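Side-chain contacts in sulfonate ABC transporter, periplasmic sulfonate-binding protein SsuA (Methylobacillus flagellatus, PDB 3UIF), which probably binds sulfonates or related sulfur compounds in the periplasm and delivers them to an ABC transporter for uptake: residues Glu131-Asn136 with Gly169-Phe174; Pro195-Leu200 with Tyr282-Ala287. All coordinates share one frame; numbering follows the deposited sequence.

Contact 1. Residues Glu131-Asn136 with Gly169-Phe174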
loop_
_atom_site.group_PDB
_atom_site.type_symbol
_atom_site.label_atom_id
_atom_site.label_comp_id
_atom_site.label_asym_id
_atom_site.label_seq_id
_atom_site.Cartn_x
_atom_site.Cartn_y
_atom_site.Cartn_z
ATOM N N GLU A 131 5.741 -7.186 7.047
ATOM C CA GLU A 131 6.306 -8.446 7.542
ATOM C C GLU A 131 6.749 -9.323 6.369
ATOM O O GLU A 131 7.719 -10.070 6.469
ATOM C CB GLU A 131 5.317 -9.197 8.434
ATOM C CG GLU A 131 5.941 -10.414 9.114
ATOM C CD GLU A 131 4.981 -11.203 9.994
ATOM O OE1 GLU A 131 3.803 -11.402 9.611
ATOM O OE2 GLU A 131 5.418 -11.643 11.081
ATOM N N LEU A 132 6.040 -9.199 5.252
ATOM C CA LEU A 132 6.394 -9.893 4.020
ATOM C C LEU A 132 7.785 -9.485 3.515
ATOM O O LEU A 132 8.607 -10.339 3.188
ATOM C CB LEU A 132 5.320 -9.659 2.957
ATOM C CG LEU A 132 5.631 -10.181 1.562
ATOM C CD1 LEU A 132 5.869 -11.693 1.544
ATOM C CD2 LEU A 132 4.521 -9.780 0.605
ATOM N N ALA A 133 8.040 -8.180 3.475
ATOM C CA ALA A 133 9.361 -7.667 3.123
ATOM C C ALA A 133 10.434 -8.187 4.076
ATOM O O ALA A 133 11.543 -8.509 3.657
ATOM C CB ALA A 133 9.364 -6.149 3.092
ATOM N N PHE A 134 10.101 -8.274 5.356
ATOM C CA PHE A 134 11.040 -8.777 6.330
ATOM C C PHE A 134 11.343 -10.248 6.033
ATOM O O PHE A 134 12.514 -10.665 5.973
ATOM C CB PHE A 134 10.495 -8.595 7.742
ATOM C CG PHE A 134 11.456 -9.021 8.822
ATOM C CD1 PHE A 134 12.585 -8.250 9.120
ATOM C CD2 PHE A 134 11.236 -10.193 9.545
ATOM C CE1 PHE A 134 13.459 -8.629 10.120
ATOM C CE2 PHE A 134 12.115 -10.580 10.549
ATOM C CZ PHE A 134 13.227 -9.797 10.835
ATOM N N SER A 135 10.276 -11.015 5.822
ATOM C CA SER A 135 10.387 -12.419 5.474
ATOM C C SER A 135 11.227 -12.638 4.201
ATOM O O SER A 135 12.119 -13.497 4.185
ATOM C CB SER A 135 9.000 -13.038 5.343
ATOM O OG SER A 135 9.113 -14.338 4.812
ATOM N N ASN A 136 10.949 -11.849 3.160
ATOM C CA ASN A 136 11.748 -11.840 1.941
ATOM C C ASN A 136 13.234 -11.632 2.196
ATOM O O ASN A 136 14.084 -12.382 1.709
ATOM C CB ASN A 136 11.284 -10.711 1.026
ATOM C CG ASN A 136 9.925 -10.965 0.416
ATOM O OD1 ASN A 136 9.493 -10.213 -0.440
ATOM N ND2 ASN A 136 9.240 -12.009 0.866
ATOM N N GLY A 169 17.220 -4.120 16.859
ATOM C CA GLY A 169 16.778 -3.754 15.523
ATOM C C GLY A 169 15.290 -3.482 15.469
ATOM O O GLY A 169 14.527 -3.951 16.316
ATOM N N PHE A 170 14.870 -2.737 14.454
ATOM C CA PHE A 170 13.477 -2.330 14.327
ATOM C C PHE A 170 13.113 -2.340 12.856
ATOM O O PHE A 170 13.744 -1.676 12.049
ATOM C CB PHE A 170 13.293 -0.938 14.971
ATOM C CG PHE A 170 11.931 -0.314 14.773
ATOM C CD1 PHE A 170 10.767 -0.994 15.113
ATOM C CD2 PHE A 170 11.820 0.986 14.287
ATOM C CE1 PHE A 170 9.520 -0.396 14.953
ATOM C CE2 PHE A 170 10.575 1.586 14.130
ATOM C CZ PHE A 170 9.426 0.898 14.469
ATOM N N PHE A 171 12.095 -3.105 12.506
ATOM C CA PHE A 171 11.667 -3.166 11.119
ATOM C C PHE A 171 10.351 -2.425 10.918
ATOM O O PHE A 171 9.344 -2.760 11.551
ATOM C CB PHE A 171 11.559 -4.613 10.650
ATOM C CG PHE A 171 11.679 -4.765 9.164
ATOM C CD1 PHE A 171 12.931 -4.763 8.555
ATOM C CD2 PHE A 171 10.534 -4.882 8.364
ATOM C CE1 PHE A 171 13.040 -4.886 7.179
ATOM C CE2 PHE A 171 10.643 -5.014 6.989
ATOM C CZ PHE A 171 11.895 -5.016 6.395
ATOM N N SER A 172 10.361 -1.417 10.049
ATOM C CA SER A 172 9.187 -0.555 9.866
ATOM C C SER A 172 9.196 0.192 8.533
ATOM O O SER A 172 10.032 -0.070 7.669
ATOM C CB SER A 172 9.098 0.455 11.021
ATOM O OG SER A 172 7.769 0.947 11.183
ATOM N N LEU A 173 8.265 1.130 8.386
ATOM C CA LEU A 173 8.162 1.956 7.186
ATOM C C LEU A 173 8.890 3.272 7.404
ATOM O O LEU A 173 9.737 3.368 8.280
ATOM C CB LEU A 173 6.698 2.215 6.849
ATOM C CG LEU A 173 5.744 1.010 6.807
ATOM C CD1 LEU A 173 4.368 1.471 6.337
ATOM C CD2 LEU A 173 6.261 -0.113 5.922
ATOM N N PHE A 174 8.535 4.289 6.624
ATOM C CA PHE A 174 9.236 5.590 6.630
ATOM C C PHE A 174 9.268 6.317 7.978
ATOM O O PHE A 174 10.037 7.262 8.157
ATOM C CB PHE A 174 8.714 6.506 5.507
ATOM C CG PHE A 174 7.319 7.048 5.741
ATOM C CD1 PHE A 174 6.272 6.218 6.166
ATOM C CD2 PHE A 174 7.044 8.385 5.516
ATOM C CE1 PHE A 174 4.996 6.723 6.379
ATOM C CE2 PHE A 174 5.769 8.900 5.717
ATOM C CZ PHE A 174 4.746 8.076 6.153
#
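F134 turns the edge of its ring toward the face of F171, an edge-to-face (T-shaped) aromatic pair with ring centroids 5.0 Å apart and planes inclined at 62°. The touching atom is CD1 of F134, which lies above the F171 ring toward its rim and comes within 3.5 Å of F171 CD1. CB of F134 also lies over this face, 3.9 Å from the centroid of the F171 ring and 22° off the ring normal, a CH-pi contact. One face of F171 is therefore met by both the stem and the near edge of F134. A133, the residue before, adds a looser apolar touch, its CB 4.3 Å from F171 CE2.

No hydrogen bond crosses between the two segments, and the contact is made by apolar packing. Strand 169-172 is the middle one of a five-stranded mixed sheet, in one lobe of what is, by family, a type 2 periplasmic binding protein fold, and helix 130-140 packs on that sheet. With an alanine at F171, the edge of F134 would probably lose the aromatic face it packs on and a gap would open between helix and sheet.

Both phenylalanines have CG anti to the backbone N; in F171 this (chi1 -156°) sends the ring toward the helix, and in F134 it lays CD1 over that ring. L124 of the adjoining strand 121-124 touches both phenylalanine side chains, while L103 of strand 102-106 and S101 also pack on F171. The strand beneath is fixed by backbone hydrogen bonds of F171 with A123 and of S172 with Y102. At the start of the helix segment, E131 OE1 is hydrogen-bonded to Y288 OH and to the backbone N of G127.

Contact 2. Residues Pro195-Leu200 with Tyr282-Ala287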
loop_
_atom_site.group_PDB
_atom_site.type_symbol
_atom_site.label_atom_id
_atom_site.label_comp_id
_atom_site.label_asym_id
_atom_site.label_seq_id
_atom_site.Cartn_x
_atom_site.Cartn_y
_atom_site.Cartn_z
ATOM N N PRO A 195 13.979 -5.857 -4.926
ATOM C CA PRO A 195 13.082 -5.939 -6.087
ATOM C C PRO A 195 11.787 -5.168 -5.846
ATOM O O PRO A 195 11.352 -5.002 -4.693
ATOM C CB PRO A 195 12.771 -7.423 -6.191
ATOM C CG PRO A 195 13.947 -8.095 -5.579
ATOM C CD PRO A 195 14.436 -7.188 -4.490
ATOM N N VAL A 196 11.179 -4.708 -6.932
ATOM C CA VAL A 196 9.961 -3.905 -6.879
ATOM C C VAL A 196 8.817 -4.558 -6.087
ATOM O O VAL A 196 8.073 -3.858 -5.418
ATOM C CB VAL A 196 9.485 -3.524 -8.302
ATOM C CG1 VAL A 196 8.166 -2.767 -8.249
ATOM C CG2 VAL A 196 10.542 -2.683 -9.004
ATOM N N ASP A 197 8.683 -5.884 -6.165
ATOM C CA ASP A 197 7.606 -6.614 -5.473
ATOM C C ASP A 197 7.690 -6.675 -3.938
ATOM O O ASP A 197 6.725 -7.057 -3.294
ATOM C CB ASP A 197 7.435 -8.032 -6.041
ATOM C CG ASP A 197 8.716 -8.816 -6.046
ATOM O OD1 ASP A 197 8.820 -9.855 -5.343
ATOM O OD2 ASP A 197 9.640 -8.384 -6.764
ATOM N N TRP A 198 8.829 -6.303 -3.362
ATOM C CA TRP A 198 8.969 -6.262 -1.903
ATOM C C TRP A 198 8.319 -5.048 -1.307
ATOM O O TRP A 198 8.138 -4.962 -0.092
ATOM C CB TRP A 198 10.425 -6.264 -1.496
ATOM C CG TRP A 198 11.198 -7.495 -1.887
ATOM C CD1 TRP A 198 10.991 -8.329 -2.981
ATOM C CD2 TRP A 198 12.380 -8.037 -1.214
ATOM N NE1 TRP A 198 11.926 -9.330 -3.015
ATOM C CE2 TRP A 198 12.791 -9.210 -1.988
ATOM C CE3 TRP A 198 13.112 -7.685 -0.076
ATOM C CZ2 TRP A 198 13.878 -9.978 -1.627
ATOM C CZ3 TRP A 198 14.221 -8.469 0.267
ATOM C CH2 TRP A 198 14.588 -9.585 -0.490
ATOM N N LYS A 199 7.974 -4.092 -2.157
ATOM C CA LYS A 199 7.301 -2.886 -1.736
ATOM C C LYS A 199 5.823 -3.163 -1.504
ATOM O O LYS A 199 5.263 -4.093 -2.086
ATOM C CB LYS A 199 7.460 -1.829 -2.813
ATOM C CG LYS A 199 8.724 -1.000 -2.698
ATOM C CD LYS A 199 9.083 -0.440 -4.070
ATOM C CE LYS A 199 10.456 0.204 -4.066
ATOM N NZ LYS A 199 10.210 1.660 -4.017
ATOM N N LEU A 200 5.198 -2.346 -0.667
ATOM C CA LEU A 200 3.755 -2.473 -0.386
ATOM C C LEU A 200 2.875 -1.991 -1.555
ATOM O O LEU A 200 3.207 -1.027 -2.265
ATOM C CB LEU A 200 3.385 -1.739 0.916
ATOM C CG LEU A 200 3.654 -2.516 2.213
ATOM C CD1 LEU A 200 4.868 -3.433 2.097
ATOM C CD2 LEU A 200 3.806 -1.601 3.404
ATOM N N TYR A 282 1.690 -10.315 -5.542
ATOM C CA TYR A 282 0.411 -10.905 -5.123
ATOM C C TYR A 282 0.459 -12.411 -4.828
ATOM O O TYR A 282 -0.076 -12.862 -3.808
ATOM C CB TYR A 282 -0.705 -10.535 -6.095
ATOM C CG TYR A 282 -1.254 -9.180 -5.751
ATOM C CD1 TYR A 282 -2.303 -9.057 -4.835
ATOM C CD2 TYR A 282 -0.706 -8.012 -6.303
ATOM C CE1 TYR A 282 -2.802 -7.814 -4.490
ATOM C CE2 TYR A 282 -1.197 -6.763 -5.956
ATOM C CZ TYR A 282 -2.242 -6.671 -5.044
ATOM O OH TYR A 282 -2.759 -5.453 -4.676
ATOM N N ARG A 283 1.117 -13.162 -5.703
ATOM C CA ARG A 283 1.479 -14.544 -5.430
ATOM C C ARG A 283 2.218 -14.651 -4.082
ATOM O O ARG A 283 1.881 -15.487 -3.245
ATOM C CB ARG A 283 2.337 -15.127 -6.573
ATOM C CG ARG A 283 2.828 -16.548 -6.290
ATOM C CD ARG A 283 3.853 -17.099 -7.298
ATOM N NE ARG A 283 5.234 -16.604 -7.109
ATOM C CZ ARG A 283 6.091 -17.040 -6.180
ATOM N NH1 ARG A 283 7.317 -16.530 -6.116
ATOM N NH2 ARG A 283 5.734 -17.985 -5.309
ATOM N N LYS A 284 3.217 -13.800 -3.866
ATOM C CA LYS A 284 4.015 -13.882 -2.647
ATOM C C LYS A 284 3.181 -13.535 -1.413
ATOM O O LYS A 284 3.208 -14.262 -0.405
ATOM C CB LYS A 284 5.237 -12.982 -2.743
ATOM C CG LYS A 284 6.396 -13.598 -3.492
ATOM C CD LYS A 284 7.605 -12.681 -3.442
ATOM C CE LYS A 284 8.859 -13.376 -3.959
ATOM N NZ LYS A 284 10.084 -12.589 -3.617
ATOM N N ALA A 285 2.430 -12.436 -1.520
ATOM C CA ALA A 285 1.592 -11.946 -0.444
ATOM C C ALA A 285 0.518 -12.942 -0.030
ATOM O O ALA A 285 0.221 -13.063 1.156
ATOM C CB ALA A 285 0.967 -10.608 -0.811
ATOM N N VAL A 286 -0.070 -13.656 -0.985
ATOM C CA VAL A 286 -1.110 -14.629 -0.635
ATOM C C VAL A 286 -0.506 -15.821 0.106
ATOM O O VAL A 286 -1.119 -16.344 1.035
ATOM C CB VAL A 286 -1.966 -15.047 -1.848
ATOM C CG1 VAL A 286 -2.842 -16.242 -1.522
ATOM C CG2 VAL A 286 -2.839 -13.881 -2.282
ATOM N N ALA A 287 0.705 -16.220 -0.285
ATOM C CA ALA A 287 1.432 -17.316 0.378
ATOM C C ALA A 287 1.776 -16.945 1.809
ATOM O O ALA A 287 1.607 -17.775 2.717
ATOM C CB ALA A 287 2.691 -17.701 -0.387
HETATM O O HOH W 1 12.532 -11.399 -5.289
#
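K284 reaches out from its helix with its chain extended beyond CG and brings its ammonium group up beside the D197 carboxylate and near the indole N-H of W198. The salt bridge to D197 is a loose one: NZ of K284 stands 3.5 Å from D197 OD1, and the hydrogen bond within it is weak. The two side chains run past each other at a slant, so that CD of K284 also lies 3.6 Å from D197 OD1 and the aliphatic chain flanks the carboxylate oxygen. The lysine and W198 side chains likewise cross at a slant, with NZ of K284 3.8 Å from W198 NE1. A water joins them instead, in the plane of the indole at its edge: it accepts a bond from W198 NE1 at 3.1 Å and a weak one from K284 NZ. CD of P195, three residues back, lies over one face of the indole, toward its rim. For D197, a chi1 of 54° sets CG between the backbone N and the carbonyl carbon and directs the carboxylate to the lysine.

The short 3-10 turn 196-198, in the loop between strands 185-190 and 202-207, is thus tied to helix 276-291, with a second tie from D197 O to H281 ND1, while W198 also packs on N136, L137 and S140 of helix 130-140.

The centres of contacts 1 and 2 lie about 13 Å apart, and helix 130-140 joins them: A133 and F134 face the sheet in contact 1, while N136 OD1 lies 3.5 Å from W198 CD1 and A133 CB 3.6 Å from W198 O in contact 2. L132 turns to the other partner of contact 2, its CD2 packing 3.8 Å from the CA of A285. A second touch is between L173 CD2 and L200 CD2, 3.8 Å apart. Helix 130-140 is thus packed between strand 169-172 and the pair formed by turn 196-198 and helix 276-291; it meets contact 2 by packing, while the K284-D197 ion pair joins the turn to helix 276-291.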